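Local coordinates for McyG protein (Microcystis aeruginosa PCC 7806, PDB 4R0M) that probably activates phenylalanine or a related aryl acid as its adenylate and passes it to the adjoining carrier domain in microcystin synthesis, at residues D14-L19 / D172-A177; L178-S183 / D225-I230; H197-M202 / E338-I343; K365-A370 / G394-K399. All blocks are in the same frame, centred on the assembly; numbering follows the deposited sequence.

Contacts 2 and 3 reach the bound phenylalanyl-adenylate, and their centres lie about 12 Å apart. Contact 2 brings His226 to the phosphate bridge, while contact 3 sets Ser341 and Gly342 beside the phenyl group. Val227 CG2 of contact 2 packs on Cys340 CA of contact 3 at 3.7 Å. Contact 1 shares strand 176-182 with contact 2 but sits about 12 Å from contact 3, centre to centre. It is tied to helix 196-210 by a probable hydrogen bond from His197 N to Pro173 O (2.9 Å). Contact 4 is nearest to contact 3, about 7 Å between centres, where Asn198 ND2 probably bonds Asn395 O at 2.7 Å.

Contact 1: D14-L19 / D172-A177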
# COMPACT_ATOMS: atom_id res chain seq x y z
N ASP A 14 -0.46 2.41 -27.91
CA ASP A 14 0.53 1.44 -27.44
C ASP A 14 1.95 2.01 -27.35
O ASP A 14 2.46 2.61 -28.30
CB ASP A 14 0.53 0.19 -28.34
CG ASP A 14 -0.48 -0.86 -27.89
OD1 ASP A 14 -0.86 -0.87 -26.70
OD2 ASP A 14 -0.87 -1.69 -28.74
N ASN A 15 2.56 1.81 -26.19
CA ASN A 15 3.95 2.17 -25.96
C ASN A 15 4.76 0.91 -25.71
O ASN A 15 4.33 0.04 -24.93
CB ASN A 15 4.06 3.12 -24.77
CG ASN A 15 5.49 3.48 -24.43
OD1 ASN A 15 6.23 4.00 -25.26
ND2 ASN A 15 5.89 3.20 -23.19
N TRP A 16 5.91 0.79 -26.36
CA TRP A 16 6.74 -0.41 -26.24
C TRP A 16 8.09 -0.16 -25.64
O TRP A 16 9.08 -0.80 -26.01
CB TRP A 16 6.84 -1.13 -27.58
CG TRP A 16 5.53 -1.72 -28.03
CD1 TRP A 16 4.77 -1.36 -29.14
CD2 TRP A 16 4.76 -2.79 -27.37
NE1 TRP A 16 3.63 -2.12 -29.21
CE2 TRP A 16 3.56 -3.00 -28.18
CE3 TRP A 16 4.95 -3.57 -26.23
CZ2 TRP A 16 2.60 -3.95 -27.86
CZ3 TRP A 16 3.97 -4.53 -25.91
CH2 TRP A 16 2.83 -4.71 -26.71
N ARG A 17 8.15 0.77 -24.70
CA ARG A 17 9.37 1.07 -23.96
C ARG A 17 9.64 0.00 -22.90
O ARG A 17 8.72 -0.67 -22.42
CB ARG A 17 9.26 2.43 -23.27
CG ARG A 17 9.46 3.64 -24.18
CD ARG A 17 9.17 4.92 -23.42
NE ARG A 17 9.87 6.07 -24.00
CZ ARG A 17 11.09 6.48 -23.65
NH1 ARG A 17 11.77 5.83 -22.72
NH2 ARG A 17 11.63 7.54 -24.24
N THR A 18 10.91 -0.16 -22.55
CA THR A 18 11.31 -0.94 -21.38
C THR A 18 11.69 0.03 -20.27
O THR A 18 11.79 1.23 -20.50
CB THR A 18 12.51 -1.86 -21.66
OG1 THR A 18 13.64 -1.07 -22.04
CG2 THR A 18 12.18 -2.87 -22.76
N LEU A 19 11.90 -0.50 -19.06
CA LEU A 19 12.27 0.33 -17.92
C LEU A 19 13.65 0.99 -18.10
O LEU A 19 13.85 2.12 -17.68
CB LEU A 19 12.21 -0.47 -16.61
CG LEU A 19 10.80 -0.83 -16.11
CD1 LEU A 19 10.87 -1.90 -15.03
CD2 LEU A 19 10.06 0.40 -15.61
N ASP A 172 12.57 -7.52 -23.88
CA ASP A 172 11.19 -7.53 -24.33
C ASP A 172 10.33 -6.87 -23.25
O ASP A 172 10.36 -7.31 -22.10
CB ASP A 172 10.73 -8.98 -24.56
CG ASP A 172 9.45 -9.07 -25.38
OD1 ASP A 172 8.55 -8.22 -25.22
OD2 ASP A 172 9.35 -10.02 -26.19
N PRO A 173 9.58 -5.82 -23.61
CA PRO A 173 8.68 -5.18 -22.64
C PRO A 173 7.59 -6.12 -22.12
O PRO A 173 6.98 -5.83 -21.08
CB PRO A 173 8.08 -4.01 -23.43
CG PRO A 173 8.32 -4.33 -24.86
CD PRO A 173 9.60 -5.10 -24.90
N GLN A 174 7.35 -7.22 -22.82
CA GLN A 174 6.37 -8.24 -22.40
C GLN A 174 6.96 -9.26 -21.42
O GLN A 174 6.23 -10.09 -20.88
CB GLN A 174 5.77 -8.96 -23.62
CG GLN A 174 4.85 -8.10 -24.49
CD GLN A 174 3.47 -7.89 -23.89
OE1 GLN A 174 3.32 -7.40 -22.77
NE2 GLN A 174 2.44 -8.25 -24.65
N ASP A 175 8.27 -9.19 -21.20
CA ASP A 175 8.92 -10.03 -20.19
C ASP A 175 8.67 -9.46 -18.80
O ASP A 175 8.47 -8.26 -18.64
CB ASP A 175 10.42 -10.12 -20.45
CG ASP A 175 10.77 -11.01 -21.62
OD1 ASP A 175 9.92 -11.83 -22.04
OD2 ASP A 175 11.91 -10.91 -22.13
N ALA A 176 8.69 -10.35 -17.80
CA ALA A 176 8.57 -9.96 -16.40
C ALA A 176 9.69 -9.00 -16.01
O ALA A 176 10.86 -9.23 -16.34
CB ALA A 176 8.59 -11.18 -15.51
N ALA A 177 9.32 -7.93 -15.32
CA ALA A 177 10.28 -6.94 -14.84
C ALA A 177 10.26 -6.82 -13.32
O ALA A 177 11.25 -6.42 -12.71
CB ALA A 177 10.00 -5.58 -15.47
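Pro173 takes the largest share of this contact, fitting its ring against the bend made by Trp16, Arg17 and Thr18. Its CG meets the benzo side of the indole, with Trp16 CE3 3.7 Å from Pro173 CG. The two side chains cross at about a right angle. Pro173 CB lies 3.5 Å from Arg17 O. On the other side, Thr18 CG2 comes to 4.0 Å from Pro173 CD. Gln174 extends the patch: its CG approaches Trp16 CZ3 at 3.9 Å, and the amide plane is turned 65° from the indole. The Gln174 chain folds at chi2 (-77°), which brings its amide obliquely past the outer benzo carbons of Trp16. Further along, Leu19 CD1 touches Ala177 CB at 3.8 Å, where strand 176-182 begins.

The turn that holds Pro173 is braced from within. Asp172 OD1 accepts from Gln174 N at 2.9 Å, an Asx turn, and Asp175 N bonds back to Asp172 O across a type I turn. On the facing segment, Thr18 is the N-cap residue of helix 19-27, and its OG1 pairs with Ser20 OG. Leu19 packs on Trp88 and Phe91 of helix 80-93.

The contact thus joins the N-terminal loop to the start of a strand of the adenylation domain. It is mostly apolar packing, with backbone carbonyls close to the proline ring. Its fit therefore depends on shape. The bonds within 172-177 shape its turn, while Thr18 is tied to the helix that follows it.

Contact 2: L178-S183 / D225-I230; sequences LLLFTS and DHVGAI. With FA5 (adenosine-5'-[phenylalaninyl-phosphate]), chain C.
His226 ND1 accepts from Gly228 N at 3.1 Å, with a nearly straight N-H...N angle of 169°. The donor sits 34° out of the imidazole plane. This is an N-cap bond at the start of helix 227-240, and it fixes the rotation of the ring. With CG anti to the backbone N (chi1 -168°), the ring turns away from strand 176-182 and toward the phenylalanyl-adenylate. There NE2 donates a weak, bent bond to OP3 of FA5 at 3.0 Å, the oxygen joining phosphate to acyl group. The acyl carbon C of FA5 lies in the plane of the imidazole, at its edge. An alanine at His226 would remove both bonds, and is likely to leave Gly228 N without its cap and OP3 without this donor.

Behind the histidine, the helix start rests on the strand through aliphatic side chains. Leu180 splits its methyls: CD1 meets Val227 CG2 at 3.8 Å, while CD2 meets Ile230 CD1 tip to tip at 3.6 Å. Leu180 CD2 also lies 3.4 Å from Asp225 O. Two residues earlier on the strand, Leu178 CD2 touches Ile230 CG2 at 3.9 Å. Asp225 OD2 is hydrogen-bonded to Thr101 OG1.

Aliphatic packing seats the helix start on the strand, and the capping histidine faces the acyl-phosphate linkage, which probably breaks when the acyl group is passed to the carrier domain.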
# COMPACT_ATOMS: atom_id res chain seq x y z
N LEU A 178 9.13 -7.18 -12.72
CA LEU A 178 8.92 -7.00 -11.29
C LEU A 178 7.98 -8.06 -10.73
O LEU A 178 6.91 -8.32 -11.29
CB LEU A 178 8.36 -5.60 -11.01
CG LEU A 178 8.10 -5.13 -9.58
CD1 LEU A 178 9.37 -5.10 -8.74
CD2 LEU A 178 7.43 -3.77 -9.60
N LEU A 179 8.40 -8.68 -9.63
CA LEU A 179 7.59 -9.68 -8.95
C LEU A 179 7.29 -9.24 -7.53
O LEU A 179 8.19 -9.12 -6.70
CB LEU A 179 8.30 -11.04 -8.98
CG LEU A 179 7.63 -12.28 -8.36
CD1 LEU A 179 6.26 -12.56 -8.96
CD2 LEU A 179 8.53 -13.48 -8.52
N LEU A 180 6.01 -8.97 -7.25
CA LEU A 180 5.57 -8.49 -5.94
C LEU A 180 4.60 -9.45 -5.26
O LEU A 180 3.50 -9.70 -5.77
CB LEU A 180 4.94 -7.10 -6.05
CG LEU A 180 5.82 -5.91 -6.44
CD1 LEU A 180 4.97 -4.78 -6.98
CD2 LEU A 180 6.66 -5.45 -5.26
N PHE A 181 5.01 -9.98 -4.11
CA PHE A 181 4.20 -10.92 -3.35
C PHE A 181 3.28 -10.20 -2.38
O PHE A 181 3.72 -9.36 -1.60
CB PHE A 181 5.08 -11.92 -2.60
CG PHE A 181 5.61 -13.03 -3.46
CD1 PHE A 181 6.77 -12.86 -4.22
CD2 PHE A 181 4.95 -14.25 -3.52
CE1 PHE A 181 7.25 -13.89 -5.01
CE2 PHE A 181 5.43 -15.29 -4.31
CZ PHE A 181 6.58 -15.10 -5.06
N THR A 182 1.99 -10.53 -2.44
CA THR A 182 1.01 -10.07 -1.46
C THR A 182 0.57 -11.24 -0.60
O THR A 182 0.47 -12.37 -1.08
CB THR A 182 -0.24 -9.47 -2.14
OG1 THR A 182 -0.74 -10.39 -3.12
CG2 THR A 182 0.09 -8.15 -2.82
N SER A 183 0.32 -10.97 0.68
CA SER A 183 -0.20 -12.00 1.59
C SER A 183 -1.68 -12.22 1.32
O SER A 183 -2.48 -11.28 1.32
CB SER A 183 0.01 -11.60 3.06
OG SER A 183 1.36 -11.81 3.46
N ASP A 225 8.88 -1.19 -0.70
CA ASP A 225 8.53 -2.52 -1.21
C ASP A 225 7.11 -2.59 -1.77
O ASP A 225 6.77 -3.51 -2.50
CB ASP A 225 8.72 -3.60 -0.14
CG ASP A 225 7.96 -3.30 1.13
OD1 ASP A 225 8.47 -2.52 1.96
OD2 ASP A 225 6.85 -3.85 1.29
N HIS A 226 6.28 -1.61 -1.41
CA HIS A 226 4.90 -1.58 -1.88
C HIS A 226 4.76 -1.00 -3.27
O HIS A 226 5.51 -0.10 -3.65
CB HIS A 226 4.02 -0.82 -0.90
CG HIS A 226 2.55 -0.99 -1.15
ND1 HIS A 226 1.85 -0.14 -1.92
CD2 HIS A 226 1.65 -1.96 -0.72
CE1 HIS A 226 0.57 -0.54 -1.98
NE2 HIS A 226 0.45 -1.66 -1.24
N VAL A 227 3.79 -1.50 -4.02
CA VAL A 227 3.58 -1.13 -5.43
C VAL A 227 3.32 0.37 -5.66
O VAL A 227 3.69 0.91 -6.71
CB VAL A 227 2.45 -1.99 -6.06
CG1 VAL A 227 1.08 -1.59 -5.53
CG2 VAL A 227 2.49 -1.91 -7.58
N GLY A 228 2.71 1.03 -4.68
CA GLY A 228 2.42 2.46 -4.78
C GLY A 228 3.66 3.33 -4.72
O GLY A 228 3.71 4.39 -5.34
N ALA A 229 4.67 2.85 -3.99
CA ALA A 229 5.94 3.55 -3.85
C ALA A 229 6.89 3.24 -5.01
O ALA A 229 7.66 4.11 -5.43
CB ALA A 229 6.59 3.20 -2.52
N ILE A 230 6.83 2.01 -5.52
CA ILE A 230 7.68 1.59 -6.63
C ILE A 230 7.24 2.22 -7.95
O ILE A 230 8.06 2.71 -8.73
CB ILE A 230 7.69 0.05 -6.79
CG1 ILE A 230 8.32 -0.60 -5.56
CG2 ILE A 230 8.44 -0.37 -8.05
CD1 ILE A 230 8.02 -2.08 -5.41
C FA5 C . -2.58 -1.55 -2.40
O FA5 C . -2.90 -1.38 -1.23
CA FA5 C . -2.90 -0.51 -3.44
N FA5 C . -4.31 -0.23 -3.25
CB FA5 C . -2.11 0.79 -3.23
CG FA5 C . -2.43 2.01 -4.11
CD1 FA5 C . -3.60 2.15 -4.85
CD2 FA5 C . -1.49 3.05 -4.16
CE1 FA5 C . -3.82 3.29 -5.63
CE2 FA5 C . -1.71 4.20 -4.93
CZ FA5 C . -2.88 4.32 -5.67
P FA5 C . -2.38 -4.26 -2.22
OP1 FA5 C . -1.66 -4.55 -0.93
OP2 FA5 C . -2.25 -5.24 -3.36
OP3 FA5 C . -1.91 -2.80 -2.76
O5' FA5 C . -3.94 -4.11 -1.84
C5' FA5 C . -4.95 -3.90 -2.83
C4' FA5 C . -6.30 -3.89 -2.12
O4' FA5 C . -6.43 -2.77 -1.24
C3' FA5 C . -7.46 -3.76 -3.08
O3' FA5 C . -7.82 -5.01 -3.67
C2' FA5 C . -8.55 -3.23 -2.18
O2' FA5 C . -9.17 -4.30 -1.46
C1' FA5 C . -7.80 -2.36 -1.19
N9 FA5 C . -7.94 -0.94 -1.61
C8 FA5 C . -7.00 -0.22 -2.24
N7 FA5 C . -7.42 1.05 -2.48
C5 FA5 C . -8.67 1.15 -2.00
C6 FA5 C . -9.71 2.21 -1.92
N6 FA5 C . -9.49 3.45 -2.42
N1 FA5 C . -10.89 1.90 -1.34
C2 FA5 C . -11.13 0.67 -0.83
N3 FA5 C . -10.24 -0.33 -0.86
C4 FA5 C . -9.01 -0.16 -1.43

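Contact 3: H197-M202 / E338-I343. With FA5 (adenosine-5'-[phenylalaninyl-phosphate]), chain C.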
# COMPACT_ATOMS: atom_id res chain seq x y z
N HIS A 197 5.61 -3.57 -19.83
CA HIS A 197 4.41 -3.08 -20.50
C HIS A 197 3.28 -2.85 -19.54
O HIS A 197 2.53 -1.88 -19.71
CB HIS A 197 3.99 -4.03 -21.62
CG HIS A 197 2.94 -3.46 -22.53
ND1 HIS A 197 3.17 -2.40 -23.34
CD2 HIS A 197 1.61 -3.83 -22.76
CE1 HIS A 197 2.06 -2.11 -24.04
NE2 HIS A 197 1.11 -2.99 -23.68
N ASN A 198 3.14 -3.71 -18.53
CA ASN A 198 2.18 -3.50 -17.44
C ASN A 198 2.41 -2.16 -16.75
O ASN A 198 1.50 -1.34 -16.66
CB ASN A 198 2.27 -4.62 -16.38
CG ASN A 198 1.65 -5.94 -16.84
OD1 ASN A 198 2.12 -7.01 -16.46
ND2 ASN A 198 0.58 -5.86 -17.64
N ILE A 199 3.64 -1.96 -16.28
CA ILE A 199 4.01 -0.78 -15.50
C ILE A 199 3.90 0.51 -16.31
O ILE A 199 3.28 1.48 -15.86
CB ILE A 199 5.44 -0.95 -14.91
CG1 ILE A 199 5.47 -2.12 -13.92
CG2 ILE A 199 5.90 0.33 -14.22
CD1 ILE A 199 6.84 -2.71 -13.68
N LEU A 200 4.48 0.51 -17.51
CA LEU A 200 4.52 1.71 -18.35
C LEU A 200 3.17 2.06 -18.98
O LEU A 200 2.94 3.20 -19.35
CB LEU A 200 5.63 1.61 -19.39
CG LEU A 200 7.03 1.53 -18.76
CD1 LEU A 200 8.10 1.31 -19.81
CD2 LEU A 200 7.33 2.76 -17.91
N SER A 201 2.28 1.07 -19.06
CA SER A 201 0.91 1.30 -19.48
C SER A 201 0.08 1.97 -18.38
O SER A 201 -0.88 2.69 -18.67
CB SER A 201 0.26 -0.01 -19.93
OG SER A 201 0.89 -0.52 -21.09
N MSE A 202 0.44 1.78 -17.12
CA MSE A 202 -0.19 2.48 -16.04
C MSE A 202 0.34 3.86 -16.03
O MSE A 202 -0.42 4.79 -15.91
CB MSE A 202 0.10 1.73 -14.73
CG MSE A 202 -0.40 2.40 -13.47
SE MSE A 202 0.70 3.84 -12.79
CE MSE A 202 -0.45 4.68 -11.55
N GLU A 338 -1.90 -5.89 -8.43
CA GLU A 338 -2.24 -6.54 -9.69
C GLU A 338 -2.40 -5.57 -10.87
O GLU A 338 -2.38 -5.99 -12.03
CB GLU A 338 -3.49 -7.42 -9.53
CG GLU A 338 -3.25 -8.73 -8.79
CD GLU A 338 -3.33 -8.61 -7.27
OE1 GLU A 338 -3.37 -7.48 -6.74
OE2 GLU A 338 -3.35 -9.66 -6.60
N SER A 339 -2.56 -4.28 -10.57
CA SER A 339 -2.71 -3.26 -11.60
C SER A 339 -1.65 -2.15 -11.50
O SER A 339 -1.90 -1.02 -11.92
CB SER A 339 -4.12 -2.65 -11.57
OG SER A 339 -4.31 -1.84 -10.42
N CYS A 340 -0.49 -2.49 -10.95
CA CYS A 340 0.62 -1.54 -10.79
C CYS A 340 0.08 -0.28 -10.10
O CYS A 340 0.18 0.84 -10.63
CB CYS A 340 1.24 -1.18 -12.15
SG CYS A 340 1.55 -2.59 -13.24
N SER A 341 -0.49 -0.47 -8.91
CA SER A 341 -1.14 0.59 -8.12
C SER A 341 -2.35 1.20 -8.86
O SER A 341 -3.14 0.46 -9.46
CB SER A 341 -0.15 1.64 -7.60
OG SER A 341 0.23 2.56 -8.60
N GLY A 342 -2.47 2.52 -8.82
CA GLY A 342 -3.66 3.24 -9.32
C GLY A 342 -4.20 2.83 -10.67
O GLY A 342 -3.45 2.75 -11.65
N ILE A 343 -5.51 2.58 -10.73
CA ILE A 343 -6.19 2.23 -11.99
C ILE A 343 -7.40 3.13 -12.26
O ILE A 343 -7.77 3.35 -13.42
CB ILE A 343 -6.57 0.73 -12.05
CG1 ILE A 343 -6.99 0.34 -13.48
CG2 ILE A 343 -7.65 0.39 -11.03
CD1 ILE A 343 -7.06 -1.15 -13.73
C FA5 C . -2.58 -1.55 -2.40
O FA5 C . -2.90 -1.38 -1.23
CA FA5 C . -2.90 -0.51 -3.44
N FA5 C . -4.31 -0.23 -3.25
CB FA5 C . -2.11 0.79 -3.23
CG FA5 C . -2.43 2.01 -4.11
CD1 FA5 C . -3.60 2.15 -4.85
CD2 FA5 C . -1.49 3.05 -4.16
CE1 FA5 C . -3.82 3.29 -5.63
CE2 FA5 C . -1.71 4.20 -4.93
CZ FA5 C . -2.88 4.32 -5.67
P FA5 C . -2.38 -4.26 -2.22
OP1 FA5 C . -1.66 -4.55 -0.93
OP2 FA5 C . -2.25 -5.24 -3.36
OP3 FA5 C . -1.91 -2.80 -2.76
O5' FA5 C . -3.94 -4.11 -1.84
C5' FA5 C . -4.95 -3.90 -2.83
C4' FA5 C . -6.30 -3.89 -2.12
O4' FA5 C . -6.43 -2.77 -1.24
C3' FA5 C . -7.46 -3.76 -3.08
O3' FA5 C . -7.82 -5.01 -3.67
C2' FA5 C . -8.55 -3.23 -2.18
O2' FA5 C . -9.17 -4.30 -1.46
C1' FA5 C . -7.80 -2.36 -1.19
N9 FA5 C . -7.94 -0.94 -1.61
C8 FA5 C . -7.00 -0.22 -2.24
N7 FA5 C . -7.42 1.05 -2.48
C5 FA5 C . -8.67 1.15 -2.00
C6 FA5 C . -9.71 2.21 -1.92
N6 FA5 C . -9.49 3.45 -2.42
N1 FA5 C . -10.89 1.90 -1.34
C2 FA5 C . -11.13 0.67 -0.83
N3 FA5 C . -10.24 -0.33 -0.86
C4 FA5 C . -9.01 -0.16 -1.43
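The imidazole of His197 is packed on both faces. Ser201 OG sits 3.5 Å above the ring plane of His197, over its centre, and Trp16 stacks on the opposite face. Ser201 OG also donates to His197 O, which receives Ser201 N from the other side of its carbonyl plane. This ordered helix turn presents Asn198, Ile199 and Met202, a selenomethionine, to the segment 338-343.

Cys340 fits against that turn. Its SG lies 3.6 Å from Asn198 C and 4.0 Å from Ile199 CG1. Met202 comes alongside: CG is anti to the backbone N (chi1 175°) and the chain then bends at chi2, which lays it over segment 338-343. Its CG approaches Cys340 O at 3.3 Å, and its CE meets Ser341 OG at 3.7 Å. Gly342 O is also beside Met202 CG and CE.

The turn into strand 341-345 is braced by its own hydroxyls. Ser341 OG donates to Cys340 O, with a C=O...O angle of 105°, and Ser339 OG donates to Ser341 O at 2.8 Å, almost straight along the carbonyl. Helix 227-240 adds Phe232, which touches Met202 and Ser341.

On its far side this segment reaches the substrate: Gly342 N is 3.5 Å from CE1 of FA5, and Ser341 CB also touches the phenyl ring. Replacing Ser341 by an alanine would probably leave Cys340 O without its hydroxyl donor and the turn freer to shift. The Cys340 thiol and the Met202 side chain (selenomethionine in the crystal) thus back the hydroxyl-braced segment that lines part of the phenylalanyl pocket.

Contact 4: K365-A370 / G394-K399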
# COMPACT_ATOMS: atom_id res chain seq x y z
N LYS A 365 -12.90 7.42 -12.44
CA LYS A 365 -12.97 6.63 -13.66
C LYS A 365 -11.61 5.99 -13.97
O LYS A 365 -10.58 6.51 -13.54
CB LYS A 365 -13.41 7.52 -14.83
CG LYS A 365 -14.80 8.13 -14.66
CD LYS A 365 -15.21 8.93 -15.89
CE LYS A 365 -16.51 9.68 -15.65
NZ LYS A 365 -16.96 10.42 -16.87
N PRO A 366 -11.61 4.87 -14.71
CA PRO A 366 -10.36 4.18 -15.04
C PRO A 366 -9.49 4.94 -16.03
O PRO A 366 -10.00 5.72 -16.85
CB PRO A 366 -10.84 2.87 -15.66
CG PRO A 366 -12.16 3.21 -16.26
CD PRO A 366 -12.78 4.17 -15.28
N ILE A 367 -8.19 4.69 -15.96
CA ILE A 367 -7.21 5.28 -16.87
C ILE A 367 -7.45 4.83 -18.32
O ILE A 367 -8.08 3.79 -18.54
CB ILE A 367 -5.76 4.91 -16.47
CG1 ILE A 367 -5.59 3.39 -16.29
CG2 ILE A 367 -5.35 5.65 -15.20
CD1 ILE A 367 -4.16 2.91 -16.30
N PRO A 368 -6.98 5.63 -19.30
CA PRO A 368 -6.93 5.17 -20.68
C PRO A 368 -6.23 3.81 -20.79
O PRO A 368 -5.17 3.60 -20.19
CB PRO A 368 -6.10 6.25 -21.38
CG PRO A 368 -6.41 7.49 -20.61
CD PRO A 368 -6.63 7.06 -19.19
N GLY A 369 -6.84 2.89 -21.54
CA GLY A 369 -6.32 1.53 -21.69
C GLY A 369 -7.00 0.53 -20.77
O GLY A 369 -6.89 -0.68 -20.98
N ALA A 370 -7.70 1.03 -19.76
CA ALA A 370 -8.31 0.17 -18.75
C ALA A 370 -9.83 0.14 -18.83
O ALA A 370 -10.47 1.14 -19.17
CB ALA A 370 -7.87 0.61 -17.36
N GLY A 394 -7.03 -4.66 -18.98
CA GLY A 394 -6.20 -3.66 -19.64
C GLY A 394 -4.72 -3.99 -19.56
O GLY A 394 -4.31 -4.88 -18.81
N ASN A 395 -3.92 -3.25 -20.33
CA ASN A 395 -2.48 -3.47 -20.40
C ASN A 395 -1.74 -3.26 -19.08
O ASN A 395 -0.66 -3.82 -18.88
CB ASN A 395 -1.85 -2.61 -21.50
CG ASN A 395 -2.15 -3.12 -22.89
OD1 ASN A 395 -2.53 -4.28 -23.08
ND2 ASN A 395 -1.98 -2.26 -23.89
N SER A 396 -2.32 -2.46 -18.18
CA SER A 396 -1.72 -2.20 -16.87
C SER A 396 -1.97 -3.32 -15.86
O SER A 396 -1.31 -3.39 -14.82
CB SER A 396 -2.20 -0.86 -16.31
OG SER A 396 -3.55 -0.91 -15.90
N VAL A 397 -2.91 -4.21 -16.18
CA VAL A 397 -3.31 -5.31 -15.29
C VAL A 397 -2.45 -6.55 -15.54
O VAL A 397 -2.21 -6.93 -16.68
CB VAL A 397 -4.81 -5.64 -15.47
CG1 VAL A 397 -5.22 -6.83 -14.60
CG2 VAL A 397 -5.66 -4.43 -15.13
N THR A 398 -2.01 -7.17 -14.45
CA THR A 398 -1.20 -8.40 -14.49
C THR A 398 -1.87 -9.52 -15.30
O THR A 398 -3.10 -9.58 -15.38
CB THR A 398 -0.86 -8.91 -13.06
OG1 THR A 398 0.05 -10.01 -13.15
CG2 THR A 398 -2.11 -9.36 -12.31
N LYS A 399 -1.06 -10.39 -15.89
CA LYS A 399 -1.56 -11.50 -16.69
C LYS A 399 -1.67 -12.80 -15.90
O LYS A 399 -2.41 -13.71 -16.31
CB LYS A 399 -0.69 -11.69 -17.94
CG LYS A 399 -0.95 -10.66 -19.03
CD LYS A 399 0.18 -10.62 -20.04
CE LYS A 399 -0.00 -9.48 -21.03
NZ LYS A 399 1.26 -9.19 -21.78
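Ile367 CG1 stands between the backbone N and the carbonyl carbon (chi1 52°), the crowded position, and Ser396 OG takes the same setting (chi1 71°). These torsions point the two side chains at each other, so that Ile367 CD1 ends 3.9 Å from Ser396 OG.

Two beta turns meet here. Ile367 to Ala370 forms a type II turn, closed by a bond from Ala370 N to Ile367 O at 3.0 Å. Gly394 to Val397 forms a type I turn, closed from Val397 N to Gly394 O at 3.1 Å. The first leads from strand 365-366 into strand 370-375, and the second follows strand 388-394, so the contact lies where two neighbouring antiparallel strands begin and end. Ile367 also touches Thr206, and Ser396 touches Met202, both on helix 196-210. Ala370 and Val397 pack on Ile343 of strand 341-345.

Glycine suits both turns. Gly369 has a positive phi (98°) that a side chain would strain, and a beta carbon on Gly394 would clash with Gly369 O. Without one, the backbones close in until Gly369 O stands 3.3 Å from Gly394 CA.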